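Local coordinates for protein 6-phospho-alpha-glucosidase (Merdibacter massiliensis, PDB 6VC6) that probably hydrolyses the glycosidic bond of 6-phospho-alpha-glucosides, as a family 4 glycosidase that works with NAD and a divalent metal such as manganese, at residues A[121-126]-A[149-154]; A[125-130]-A[397-402]; A[391-396]-A[410-415]; A[424-429]-A[435-440]. One frame throughout, in Å; residues are numbered along the deposited sequence.

Contact 1 of 4, residues A[121-126]-A[149-154]. With NAD (nicotinamide-adenine-dinucleotide), chain G.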
# COMPACT_ATOMS: atom_id res chain seq x y z
N ARG A 121 -14.38 3.40 2.74
CA ARG A 121 -14.78 2.04 2.38
C ARG A 121 -13.88 1.01 3.04
O ARG A 121 -14.35 -0.04 3.50
CB ARG A 121 -14.77 1.87 0.86
CG ARG A 121 -15.86 2.63 0.13
CD ARG A 121 -16.03 2.12 -1.29
NE ARG A 121 -14.79 2.17 -2.06
CZ ARG A 121 -14.33 3.27 -2.66
NH1 ARG A 121 -15.01 4.41 -2.58
NH2 ARG A 121 -13.19 3.23 -3.34
N SER A 122 -12.57 1.28 3.09
CA SER A 122 -11.63 0.32 3.66
C SER A 122 -11.80 0.22 5.17
O SER A 122 -11.67 -0.87 5.74
CB SER A 122 -10.20 0.71 3.30
OG SER A 122 -9.98 0.56 1.91
N CYS A 123 -12.09 1.34 5.84
CA CYS A 123 -12.31 1.31 7.29
C CYS A 123 -13.42 0.33 7.65
O CYS A 123 -13.29 -0.44 8.61
CB CYS A 123 -12.63 2.71 7.81
SG CYS A 123 -11.24 3.84 7.88
N VAL A 124 -14.52 0.36 6.90
CA VAL A 124 -15.65 -0.51 7.20
C VAL A 124 -15.28 -1.97 6.96
O VAL A 124 -15.52 -2.84 7.81
CB VAL A 124 -16.87 -0.10 6.36
CG1 VAL A 124 -17.99 -1.13 6.48
CG2 VAL A 124 -17.37 1.28 6.77
N ASP A 125 -14.67 -2.26 5.81
CA ASP A 125 -14.42 -3.65 5.43
C ASP A 125 -13.21 -4.24 6.13
O ASP A 125 -13.18 -5.45 6.39
CB ASP A 125 -14.26 -3.76 3.92
CG ASP A 125 -15.59 -3.72 3.18
OD1 ASP A 125 -16.60 -3.31 3.79
OD2 ASP A 125 -15.62 -4.11 1.99
N MSE A 126 -12.19 -3.44 6.42
CA MSE A 126 -11.02 -3.94 7.11
C MSE A 126 -11.32 -4.31 8.56
O MSE A 126 -10.89 -5.36 8.99
CB MSE A 126 -9.86 -2.96 7.08
CG MSE A 126 -9.09 -2.90 5.77
SE MSE A 126 -8.13 -4.53 5.30
CE MSE A 126 -6.96 -4.69 6.83
N ALA A 149 -3.26 2.76 2.99
CA ALA A 149 -2.58 2.24 4.16
C ALA A 149 -2.54 3.20 5.33
O ALA A 149 -2.69 2.79 6.47
CB ALA A 149 -1.18 1.79 3.79
N ALA A 150 -2.34 4.48 5.07
CA ALA A 150 -2.27 5.46 6.16
C ALA A 150 -3.58 5.55 6.92
O ALA A 150 -3.59 5.64 8.13
CB ALA A 150 -1.87 6.82 5.63
N ILE A 151 -4.69 5.52 6.20
CA ILE A 151 -6.00 5.63 6.84
C ILE A 151 -6.36 4.32 7.53
O ILE A 151 -6.92 4.32 8.63
CB ILE A 151 -7.07 6.04 5.81
CG1 ILE A 151 -6.76 7.44 5.27
CG2 ILE A 151 -8.46 5.99 6.43
CD1 ILE A 151 -7.50 7.78 4.00
N VAL A 152 -6.04 3.18 6.90
CA VAL A 152 -6.36 1.89 7.49
C VAL A 152 -5.60 1.69 8.79
O VAL A 152 -6.16 1.21 9.79
CB VAL A 152 -6.08 0.76 6.49
CG1 VAL A 152 -6.20 -0.60 7.16
CG2 VAL A 152 -7.03 0.85 5.30
N ALA A 153 -4.31 2.05 8.81
CA ALA A 153 -3.51 1.88 10.02
C ALA A 153 -4.05 2.72 11.17
O ALA A 153 -4.04 2.28 12.32
CB ALA A 153 -2.05 2.23 9.73
N GLU A 154 -4.52 3.93 10.87
CA GLU A 154 -5.07 4.78 11.92
C GLU A 154 -6.36 4.21 12.48
O GLU A 154 -6.58 4.23 13.70
CB GLU A 154 -5.30 6.20 11.37
CG GLU A 154 -6.17 7.08 12.25
CD GLU A 154 -5.50 7.45 13.57
OE1 GLU A 154 -4.27 7.28 13.69
OE2 GLU A 154 -6.22 7.90 14.49
PA NAD G . -8.52 -5.86 -7.30
O1A NAD G . -7.93 -6.51 -8.53
O2A NAD G . -9.90 -5.24 -7.36
O5B NAD G . -8.50 -6.93 -6.10
C5B NAD G . -9.28 -6.71 -4.93
C4B NAD G . -9.87 -8.03 -4.46
O4B NAD G . -10.28 -7.93 -3.10
C3B NAD G . -11.10 -8.38 -5.28
O3B NAD G . -10.98 -9.71 -5.78
C2B NAD G . -12.26 -8.31 -4.31
O2B NAD G . -13.19 -9.36 -4.56
C1B NAD G . -11.59 -8.49 -2.96
N9A NAD G . -12.34 -7.82 -1.87
C8A NAD G . -12.93 -6.60 -1.92
N7A NAD G . -13.54 -6.32 -0.74
C5A NAD G . -13.36 -7.37 0.08
C6A NAD G . -13.75 -7.73 1.47
N6A NAD G . -14.47 -6.89 2.24
N1A NAD G . -13.35 -8.94 1.93
C2A NAD G . -12.63 -9.79 1.18
N3A NAD G . -12.24 -9.52 -0.08
C4A NAD G . -12.58 -8.36 -0.67
O3 NAD G . -7.49 -4.74 -6.75
PN NAD G . -5.92 -4.77 -7.08
O1N NAD G . -5.64 -3.72 -8.13
O2N NAD G . -5.47 -6.20 -7.28
O5D NAD G . -5.34 -4.25 -5.67
C5D NAD G . -5.24 -5.14 -4.57
C4D NAD G . -4.98 -4.31 -3.31
O4D NAD G . -3.58 -4.23 -3.06
C3D NAD G . -5.49 -2.89 -3.50
O3D NAD G . -6.24 -2.50 -2.35
C2D NAD G . -4.23 -2.04 -3.56
O2D NAD G . -4.45 -0.76 -2.98
C1D NAD G . -3.26 -2.87 -2.75
N1N NAD G . -1.87 -2.55 -3.03
C2N NAD G . -1.17 -1.98 -2.04
C3N NAD G . 0.16 -1.63 -2.21
C7N NAD G . 0.89 -0.99 -1.07
O7N NAD G . 1.97 -0.47 -1.27
N7N NAD G . 0.33 -1.01 0.13
C4N NAD G . 0.78 -1.89 -3.43
C5N NAD G . 0.03 -2.48 -4.44
C6N NAD G . -1.30 -2.81 -4.21
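In the Rossmann-like NAD-binding domain, Ser122, Cys123 and Met126 of helix 113-136 pack against Ile151 and Val152 of helix 149-159, the two helices that precede and follow strand 141-144. The short segments approach to 9.3 Å between axes and cross at -45°, bringing Cys123 closest to Val152 along the backbones. Val152 divides its two methyls between partners one helical turn apart. Val152 CG1, anti to the backbone N (chi1 171°), lies 3.9 Å from CG of selenomethionine Met126, whose side chain passes at about a right angle and bends at chi2 and chi3, which turns its CE back to within 4.2 Å of the same Val152 CG1. The other branch, Val152 CG2, rests 3.8 Å from Ser122 CB. Beside these, Cys123 SG meets Ile151 CG2 at 3.8 Å. All five side chains are buried, and no hydrogen bond joins the segments; the Ser122 hydroxyl is instead paired with the carbonyl oxygens of Asn147 and Tyr118. On another side of helix 113-136 lies the cofactor: the adenine amino group N6A of NAD donates to Asp125 OD2 at 3.0 Å, with an N-H...O angle of 154°.

Contact 2 of 4, residues A[125-130]-A[397-402]. With NAD (nicotinamide-adenine-dinucleotide), chain G.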
# COMPACT_ATOMS: atom_id res chain seq x y z
N ASP A 125 -14.67 -2.26 5.81
CA ASP A 125 -14.42 -3.65 5.43
C ASP A 125 -13.21 -4.24 6.13
O ASP A 125 -13.18 -5.45 6.39
CB ASP A 125 -14.26 -3.76 3.92
CG ASP A 125 -15.59 -3.72 3.18
OD1 ASP A 125 -16.60 -3.31 3.79
OD2 ASP A 125 -15.62 -4.11 1.99
N MSE A 126 -12.19 -3.44 6.42
CA MSE A 126 -11.02 -3.94 7.11
C MSE A 126 -11.32 -4.31 8.56
O MSE A 126 -10.89 -5.36 8.99
CB MSE A 126 -9.86 -2.96 7.08
CG MSE A 126 -9.09 -2.90 5.77
SE MSE A 126 -8.13 -4.53 5.30
CE MSE A 126 -6.96 -4.69 6.83
N ILE A 127 -12.04 -3.46 9.29
CA ILE A 127 -12.39 -3.74 10.67
C ILE A 127 -13.32 -4.94 10.76
O ILE A 127 -13.20 -5.77 11.67
CB ILE A 127 -13.01 -2.48 11.32
CG1 ILE A 127 -11.93 -1.43 11.55
CG2 ILE A 127 -13.72 -2.83 12.62
CD1 ILE A 127 -12.45 -0.10 12.04
N GLU A 128 -14.25 -5.07 9.81
CA GLU A 128 -15.12 -6.24 9.77
C GLU A 128 -14.32 -7.51 9.51
O GLU A 128 -14.62 -8.57 10.08
CB GLU A 128 -16.20 -6.05 8.71
CG GLU A 128 -17.25 -7.15 8.68
CD GLU A 128 -18.10 -7.10 7.42
OE1 GLU A 128 -17.52 -7.09 6.31
OE2 GLU A 128 -19.34 -7.08 7.53
N SER A 129 -13.30 -7.43 8.65
CA SER A 129 -12.55 -8.62 8.28
C SER A 129 -11.63 -9.07 9.41
O SER A 129 -11.50 -10.27 9.67
CB SER A 129 -11.75 -8.36 7.00
OG SER A 129 -11.01 -9.51 6.63
N ILE A 130 -10.97 -8.12 10.08
CA ILE A 130 -10.05 -8.49 11.16
C ILE A 130 -10.82 -9.13 12.31
O ILE A 130 -10.34 -10.08 12.94
CB ILE A 130 -9.25 -7.26 11.63
CG1 ILE A 130 -8.49 -6.63 10.45
CG2 ILE A 130 -8.30 -7.64 12.75
CD1 ILE A 130 -7.07 -7.11 10.30
N ALA A 397 -14.81 10.67 11.59
CA ALA A 397 -16.14 10.61 11.00
C ALA A 397 -16.65 9.18 10.92
O ALA A 397 -17.86 8.94 11.02
CB ALA A 397 -16.12 11.24 9.61
N TYR A 398 -15.76 8.21 10.73
CA TYR A 398 -16.17 6.81 10.70
C TYR A 398 -16.69 6.36 12.06
O TYR A 398 -17.73 5.70 12.15
CB TYR A 398 -15.00 5.93 10.25
CG TYR A 398 -15.19 4.46 10.60
CD1 TYR A 398 -16.02 3.65 9.83
CD2 TYR A 398 -14.55 3.90 11.69
CE1 TYR A 398 -16.20 2.32 10.14
CE2 TYR A 398 -14.72 2.56 12.01
CZ TYR A 398 -15.55 1.78 11.23
OH TYR A 398 -15.72 0.45 11.54
N TYR A 399 -15.98 6.72 13.13
CA TYR A 399 -16.35 6.26 14.46
C TYR A 399 -17.54 7.04 15.03
O TYR A 399 -18.35 6.47 15.76
CB TYR A 399 -15.16 6.37 15.41
CG TYR A 399 -14.23 5.19 15.36
CD1 TYR A 399 -14.58 3.98 15.95
CD2 TYR A 399 -13.00 5.27 14.72
CE1 TYR A 399 -13.73 2.89 15.90
CE2 TYR A 399 -12.14 4.19 14.67
CZ TYR A 399 -12.51 3.00 15.26
OH TYR A 399 -11.66 1.92 15.22
N GLU A 400 -17.66 8.32 14.70
CA GLU A 400 -18.69 9.18 15.27
C GLU A 400 -19.91 9.33 14.37
O GLU A 400 -20.88 9.97 14.78
CB GLU A 400 -18.11 10.56 15.58
CG GLU A 400 -17.05 10.56 16.66
CD GLU A 400 -16.39 11.92 16.83
OE1 GLU A 400 -15.18 11.97 17.12
OE2 GLU A 400 -17.09 12.94 16.67
N HIS A 401 -19.89 8.75 13.17
CA HIS A 401 -20.96 8.94 12.19
C HIS A 401 -21.22 10.42 11.95
O HIS A 401 -22.37 10.88 11.91
CB HIS A 401 -22.24 8.22 12.63
CG HIS A 401 -22.09 6.74 12.77
ND1 HIS A 401 -21.48 5.95 11.81
CD2 HIS A 401 -22.47 5.89 13.76
CE1 HIS A 401 -21.49 4.69 12.21
NE2 HIS A 401 -22.09 4.63 13.38
N SER A 402 -20.15 11.19 11.80
CA SER A 402 -20.20 12.64 11.80
C SER A 402 -19.91 13.17 10.40
O SER A 402 -18.79 13.04 9.90
CB SER A 402 -19.21 13.22 12.81
OG SER A 402 -19.19 14.63 12.76
PA NAD G . -8.52 -5.86 -7.30
O1A NAD G . -7.93 -6.51 -8.53
O2A NAD G . -9.90 -5.24 -7.36
O5B NAD G . -8.50 -6.93 -6.10
C5B NAD G . -9.28 -6.71 -4.93
C4B NAD G . -9.87 -8.03 -4.46
O4B NAD G . -10.28 -7.93 -3.10
C3B NAD G . -11.10 -8.38 -5.28
O3B NAD G . -10.98 -9.71 -5.78
C2B NAD G . -12.26 -8.31 -4.31
O2B NAD G . -13.19 -9.36 -4.56
C1B NAD G . -11.59 -8.49 -2.96
N9A NAD G . -12.34 -7.82 -1.87
C8A NAD G . -12.93 -6.60 -1.92
N7A NAD G . -13.54 -6.32 -0.74
C5A NAD G . -13.36 -7.37 0.08
C6A NAD G . -13.75 -7.73 1.47
N6A NAD G . -14.47 -6.89 2.24
N1A NAD G . -13.35 -8.94 1.93
C2A NAD G . -12.63 -9.79 1.18
N3A NAD G . -12.24 -9.52 -0.08
C4A NAD G . -12.58 -8.36 -0.67
O3 NAD G . -7.49 -4.74 -6.75
PN NAD G . -5.92 -4.77 -7.08
O1N NAD G . -5.64 -3.72 -8.13
O2N NAD G . -5.47 -6.20 -7.28
O5D NAD G . -5.34 -4.25 -5.67
C5D NAD G . -5.24 -5.14 -4.57
C4D NAD G . -4.98 -4.31 -3.31
O4D NAD G . -3.58 -4.23 -3.06
C3D NAD G . -5.49 -2.89 -3.50
O3D NAD G . -6.24 -2.50 -2.35
C2D NAD G . -4.23 -2.04 -3.56
O2D NAD G . -4.45 -0.76 -2.98
C1D NAD G . -3.26 -2.87 -2.75
N1N NAD G . -1.87 -2.55 -3.03
C2N NAD G . -1.17 -1.98 -2.04
C3N NAD G . 0.16 -1.63 -2.21
C7N NAD G . 0.89 -0.99 -1.07
O7N NAD G . 1.97 -0.47 -1.27
N7N NAD G . 0.33 -1.01 0.13
C4N NAD G . 0.78 -1.89 -3.43
C5N NAD G . 0.03 -2.48 -4.44
C6N NAD G . -1.30 -2.81 -4.21
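Ile127 reaches out from helix 113-136 to meet Tyr398 and Tyr399 near the end of helix 378-400. The apolar part centres on one methyl. Ile127 CD1, carried at the end of an extended branch (chi2 174°), comes obliquely to both rings, 3.4 Å from Tyr398 OH, 3.5 Å from Tyr398 CE2 and 3.8 Å from Tyr399 OH; isoleucine and Tyr398 advance from opposite directions. Tyr398 turns its CD2 edge to one face of Tyr399, Tyr398 CD2 standing 3.7 Å above the Tyr399 ring plane and offset toward the rim, while Tyr399 CE2 lies in the plane of the Tyr398 ring. Replacing Tyr398 by alanine would probably leave Ile127 CD1 without its nearest partner of these segments and uncover the face of Tyr399 that the CD2 edge meets. No hydrogen bond crosses between the segments; the polar partners are outside them. Tyr399 OH is hydrogen-bonded to Glu159 OE1 and to the carbonyl oxygen of Ala155, tying this ring to helix 149-159, where Ile127 also touches Leu156. Backbone features close the helix: His401 leaves it with positive phi, Ser402 N bonds to Ala397 O at 3.3 Å, and Ser402 OG caps Lys405 N as the N-cap of helix 403-412. The whole is a domain contact of the family 4 glycosidase fold, a helix of the C-terminal domain docked on one of the Rossmann-like NAD domain.

Contact 3 of 4, residues A[391-396]-A[410-415]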
# COMPACT_ATOMS: atom_id res chain seq x y z
N GLU A 391 -6.23 12.82 8.04
CA GLU A 391 -6.51 11.39 8.15
C GLU A 391 -7.22 11.06 9.46
O GLU A 391 -8.16 10.26 9.48
CB GLU A 391 -5.22 10.59 8.02
CG GLU A 391 -4.47 10.83 6.72
CD GLU A 391 -3.12 10.13 6.69
OE1 GLU A 391 -2.70 9.62 7.75
OE2 GLU A 391 -2.49 10.09 5.62
N LYS A 392 -6.77 11.66 10.57
CA LYS A 392 -7.39 11.37 11.86
C LYS A 392 -8.80 11.94 11.95
O LYS A 392 -9.65 11.36 12.64
CB LYS A 392 -6.51 11.92 12.99
CG LYS A 392 -5.27 11.08 13.26
CD LYS A 392 -4.35 11.76 14.25
CE LYS A 392 -3.21 10.83 14.66
NZ LYS A 392 -3.71 9.62 15.37
N LEU A 393 -9.06 13.06 11.27
CA LEU A 393 -10.43 13.57 11.23
C LEU A 393 -11.34 12.68 10.39
O LEU A 393 -12.54 12.61 10.65
CB LEU A 393 -10.43 15.00 10.68
CG LEU A 393 -9.89 16.09 11.60
CD1 LEU A 393 -9.53 17.34 10.81
CD2 LEU A 393 -10.89 16.42 12.70
N LEU A 394 -10.78 12.00 9.39
CA LEU A 394 -11.60 11.14 8.54
C LEU A 394 -12.10 9.92 9.30
O LEU A 394 -13.30 9.61 9.29
CB LEU A 394 -10.81 10.71 7.30
CG LEU A 394 -11.60 9.87 6.30
CD1 LEU A 394 -12.66 10.72 5.61
CD2 LEU A 394 -10.68 9.22 5.28
N VAL A 395 -11.19 9.21 9.98
CA VAL A 395 -11.62 8.07 10.78
C VAL A 395 -12.39 8.52 12.02
O VAL A 395 -13.09 7.71 12.63
CB VAL A 395 -10.42 7.18 11.16
CG1 VAL A 395 -9.52 6.96 9.95
CG2 VAL A 395 -9.65 7.80 12.30
N ASP A 396 -12.27 9.79 12.40
CA ASP A 396 -13.18 10.36 13.38
C ASP A 396 -14.62 10.31 12.87
O ASP A 396 -15.54 9.96 13.61
CB ASP A 396 -12.79 11.80 13.71
CG ASP A 396 -11.82 11.89 14.87
OD1 ASP A 396 -11.43 10.83 15.41
OD2 ASP A 396 -11.45 13.02 15.25
N PHE A 410 -12.01 16.78 4.69
CA PHE A 410 -11.90 17.17 3.28
C PHE A 410 -11.35 18.58 3.14
O PHE A 410 -10.47 18.82 2.30
CB PHE A 410 -13.27 17.06 2.61
CG PHE A 410 -13.59 15.69 2.09
CD1 PHE A 410 -13.52 14.58 2.92
CD2 PHE A 410 -13.99 15.51 0.77
CE1 PHE A 410 -13.82 13.32 2.44
CE2 PHE A 410 -14.29 14.25 0.29
CZ PHE A 410 -14.20 13.15 1.12
N THR A 411 -11.84 19.52 3.95
CA THR A 411 -11.39 20.91 3.84
C THR A 411 -9.91 21.04 4.16
O THR A 411 -9.18 21.75 3.46
CB THR A 411 -12.22 21.79 4.78
OG1 THR A 411 -13.60 21.77 4.37
CG2 THR A 411 -11.71 23.23 4.75
N LEU A 412 -9.45 20.37 5.22
CA LEU A 412 -8.07 20.52 5.65
C LEU A 412 -7.08 19.92 4.65
O LEU A 412 -5.96 20.43 4.52
CB LEU A 412 -7.88 19.88 7.03
CG LEU A 412 -6.49 19.89 7.65
CD1 LEU A 412 -5.93 21.30 7.72
CD2 LEU A 412 -6.52 19.26 9.03
N ASN A 413 -7.48 18.86 3.95
CA ASN A 413 -6.56 18.14 3.09
C ASN A 413 -5.97 19.05 2.02
O ASN A 413 -6.65 19.93 1.48
CB ASN A 413 -7.27 16.95 2.43
CG ASN A 413 -6.31 16.02 1.71
OD1 ASN A 413 -5.87 16.31 0.60
ND2 ASN A 413 -5.98 14.90 2.35
N ARG A 414 -4.69 18.82 1.71
CA ARG A 414 -3.96 19.70 0.80
C ARG A 414 -4.49 19.63 -0.62
O ARG A 414 -4.43 20.62 -1.35
CB ARG A 414 -2.48 19.35 0.83
CG ARG A 414 -1.56 20.54 0.68
CD ARG A 414 -0.10 20.13 0.80
NE ARG A 414 0.79 21.08 0.13
CZ ARG A 414 1.13 22.26 0.63
NH1 ARG A 414 0.68 22.64 1.82
NH2 ARG A 414 1.94 23.06 -0.05
N LEU A 415 -5.01 18.48 -1.04
CA LEU A 415 -5.46 18.29 -2.41
C LEU A 415 -6.91 18.72 -2.63
O LEU A 415 -7.41 18.61 -3.75
CB LEU A 415 -5.28 16.82 -2.82
CG LEU A 415 -3.86 16.28 -2.63
CD1 LEU A 415 -3.71 14.89 -3.22
CD2 LEU A 415 -2.83 17.23 -3.23
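Leu394 and Phe410 make the buried half of this contact, Leu393 and Leu412 the half nearer solvent. On the inner side Leu394, with CG anti to the backbone N (chi1 -176°), sends CD1 to the edge of the Phe410 ring, near its plane and 4.3 Å from CE1 of Phe410. This touch is the looser of the two, but it is enclosed: Leu394 also packs on Ile151 and Ala409, and Phe410 on Ala422 and Ile425. On the outer side the two leucines cross at about a right angle, and single methyls touch, Leu393 CD1 lying 4.0 Å from Leu412 CD2. The leucine pair is thus closer, yet both its residues remain partly exposed, with Leu393 also alongside Lys405 and Glu408. No hydrogen bond spans the segments, and only about 100 Å² is buried between them. Beyond Leu412 the helix stops, and Asn413 folds back in an Asx turn: its OD1 accepts from Leu415 N at 2.9 Å, the N-H...O angle being 159° and the donor tilted 20° from the carbonyl plane. The Leu412 carbonyl is taken up by Gln386 NE2. Helices 378-400 and 403-412, consecutive in the chain, lie between two others: helix 149-159 against the first through Ala150, Ile151, Glu154 and Arg158, and helix 419-432 against the second at Phe410 and Thr411.

Contact 4 of 4, residues A[424-429]-A[435-440]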
# COMPACT_ATOMS: atom_id res chain seq x y z
N GLU A 424 -18.96 20.15 -1.73
CA GLU A 424 -19.43 19.72 -3.04
C GLU A 424 -18.97 18.30 -3.35
O GLU A 424 -19.76 17.46 -3.80
CB GLU A 424 -18.93 20.69 -4.11
CG GLU A 424 -19.34 20.34 -5.53
CD GLU A 424 -18.83 21.35 -6.55
OE1 GLU A 424 -17.83 22.03 -6.26
OE2 GLU A 424 -19.43 21.45 -7.64
N ILE A 425 -17.69 18.01 -3.11
CA ILE A 425 -17.17 16.67 -3.39
C ILE A 425 -17.73 15.66 -2.39
O ILE A 425 -18.15 14.57 -2.77
CB ILE A 425 -15.63 16.68 -3.38
CG1 ILE A 425 -15.10 17.59 -4.49
CG2 ILE A 425 -15.09 15.27 -3.54
CD1 ILE A 425 -13.59 17.63 -4.57
N LEU A 426 -17.76 16.02 -1.10
CA LEU A 426 -18.23 15.10 -0.08
C LEU A 426 -19.67 14.66 -0.34
O LEU A 426 -20.01 13.48 -0.18
CB LEU A 426 -18.11 15.74 1.31
CG LEU A 426 -18.68 14.97 2.50
CD1 LEU A 426 -18.11 13.56 2.57
CD2 LEU A 426 -18.41 15.73 3.79
N ASP A 427 -20.53 15.60 -0.75
CA ASP A 427 -21.91 15.24 -1.06
C ASP A 427 -21.99 14.29 -2.25
O ASP A 427 -22.81 13.37 -2.26
CB ASP A 427 -22.73 16.51 -1.32
CG ASP A 427 -23.01 17.30 -0.06
OD1 ASP A 427 -22.70 16.79 1.04
OD2 ASP A 427 -23.55 18.42 -0.17
N ALA A 428 -21.13 14.50 -3.25
CA ALA A 428 -21.11 13.60 -4.40
C ALA A 428 -20.61 12.21 -4.02
O ALA A 428 -21.07 11.22 -4.58
CB ALA A 428 -20.25 14.19 -5.51
N MSE A 429 -19.68 12.13 -3.07
CA MSE A 429 -19.13 10.85 -2.64
C MSE A 429 -20.14 10.05 -1.83
O MSE A 429 -20.23 8.83 -1.95
CB MSE A 429 -17.85 11.07 -1.82
CG MSE A 429 -16.75 11.82 -2.54
SE MSE A 429 -15.53 10.69 -3.54
CE MSE A 429 -16.54 10.53 -5.18
N GLY A 435 -23.99 2.32 0.05
CA GLY A 435 -24.00 1.13 0.88
C GLY A 435 -22.63 0.63 1.29
O GLY A 435 -22.48 -0.52 1.70
N MSE A 436 -21.62 1.50 1.20
CA MSE A 436 -20.25 1.08 1.47
C MSE A 436 -19.55 1.97 2.50
O MSE A 436 -18.49 1.62 3.01
CB MSE A 436 -19.44 1.07 0.17
CG MSE A 436 -19.91 0.03 -0.83
SE MSE A 436 -19.42 0.48 -2.67
CE MSE A 436 -20.78 1.83 -3.02
N TRP A 437 -20.15 3.11 2.80
CA TRP A 437 -19.64 4.06 3.76
C TRP A 437 -20.35 3.91 5.10
O TRP A 437 -21.44 3.34 5.17
CB TRP A 437 -19.83 5.49 3.26
CG TRP A 437 -18.69 6.03 2.44
CD1 TRP A 437 -17.72 5.31 1.81
CD2 TRP A 437 -18.41 7.41 2.18
NE1 TRP A 437 -16.85 6.15 1.16
CE2 TRP A 437 -17.25 7.45 1.38
CE3 TRP A 437 -19.02 8.61 2.55
CZ2 TRP A 437 -16.69 8.65 0.93
CZ3 TRP A 437 -18.46 9.80 2.11
CH2 TRP A 437 -17.31 9.81 1.31
N PRO A 438 -19.76 4.40 6.18
CA PRO A 438 -20.54 4.60 7.41
C PRO A 438 -21.51 5.75 7.22
O PRO A 438 -21.34 6.61 6.36
CB PRO A 438 -19.48 4.92 8.46
CG PRO A 438 -18.36 5.53 7.68
CD PRO A 438 -18.35 4.79 6.36
N GLU A 439 -22.56 5.75 8.04
CA GLU A 439 -23.51 6.86 8.00
C GLU A 439 -22.82 8.14 8.45
O GLU A 439 -21.99 8.13 9.36
CB GLU A 439 -24.71 6.56 8.89
CG GLU A 439 -26.06 6.73 8.20
CD GLU A 439 -27.22 6.67 9.17
OE1 GLU A 439 -27.35 7.59 10.00
OE2 GLU A 439 -28.00 5.70 9.11
N LEU A 440 -23.15 9.24 7.79
CA LEU A 440 -22.58 10.55 8.10
C LEU A 440 -23.73 11.50 8.39
O LEU A 440 -24.38 12.00 7.46
CB LEU A 440 -21.70 11.06 6.96
CG LEU A 440 -20.44 10.25 6.65
CD1 LEU A 440 -19.63 10.92 5.55
CD2 LEU A 440 -19.60 10.06 7.90
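Trp437, in the C-terminal tail, lays the six-membered part of its indole against Leu426 and Met429 of helix 419-432. The closest touch is Trp437 CH2 to CB of selenomethionine Met429, 3.4 Å; the carbonyl carbon of Met429 stands over one indole face, offset toward the rim, while the bent Met429 side chain leads its SE away from the tail. Leu426 comes at the ring edge instead, its CD1 near the indole plane and 3.8 Å from Trp437 CZ3, brought there with CG anti to the backbone N (chi1 175°). Leu426 CD1 also lies 4.3 Å from Leu440 CD1, joining two tail residues. In the next shell, Trp437 NE1 is hydrogen-bonded to the carbonyl oxygen of Ala117, and the indole touches Leu120 and Arg121, all on helix 113-136; Leu426 and Leu440 both pack on Ala406 of helix 403-412. With an alanine at Trp437, Leu426 CD1 and Met429 CB would probably lose their aromatic partner, and the Ala117 carbonyl its indole N-H. Contact between the segments is wholly apolar, so fit probably holds the tail here, while packing and the NE1 bond to Ala117 are likely to set the turn of the indole.

Overall arrangement
Helix 113-136 carries contacts 1 and 2, whose centres lie 8 Å apart and which share Asp125 at the adenine of NAD. Contact 1 lies near the active site: the Ser122 side chain is about 11 Å from the bound alpha-D-glucose 6-phosphate (G6P), that of Val152 about 11 Å from manganese. Contact 3, about 14 Å from contact 1 between centres, is joined to it by a salt bridge between Glu154 OE1 and Lys392 NZ, 2.9 Å. Contact 4 touches contacts 2 and 3: Pro438 CG lies 3.7 Å from Tyr398 CD1, and Ile425 CG2 4.0 Å from Phe410 CE2. Its Trp437 side chain remains about 13 Å from NAD.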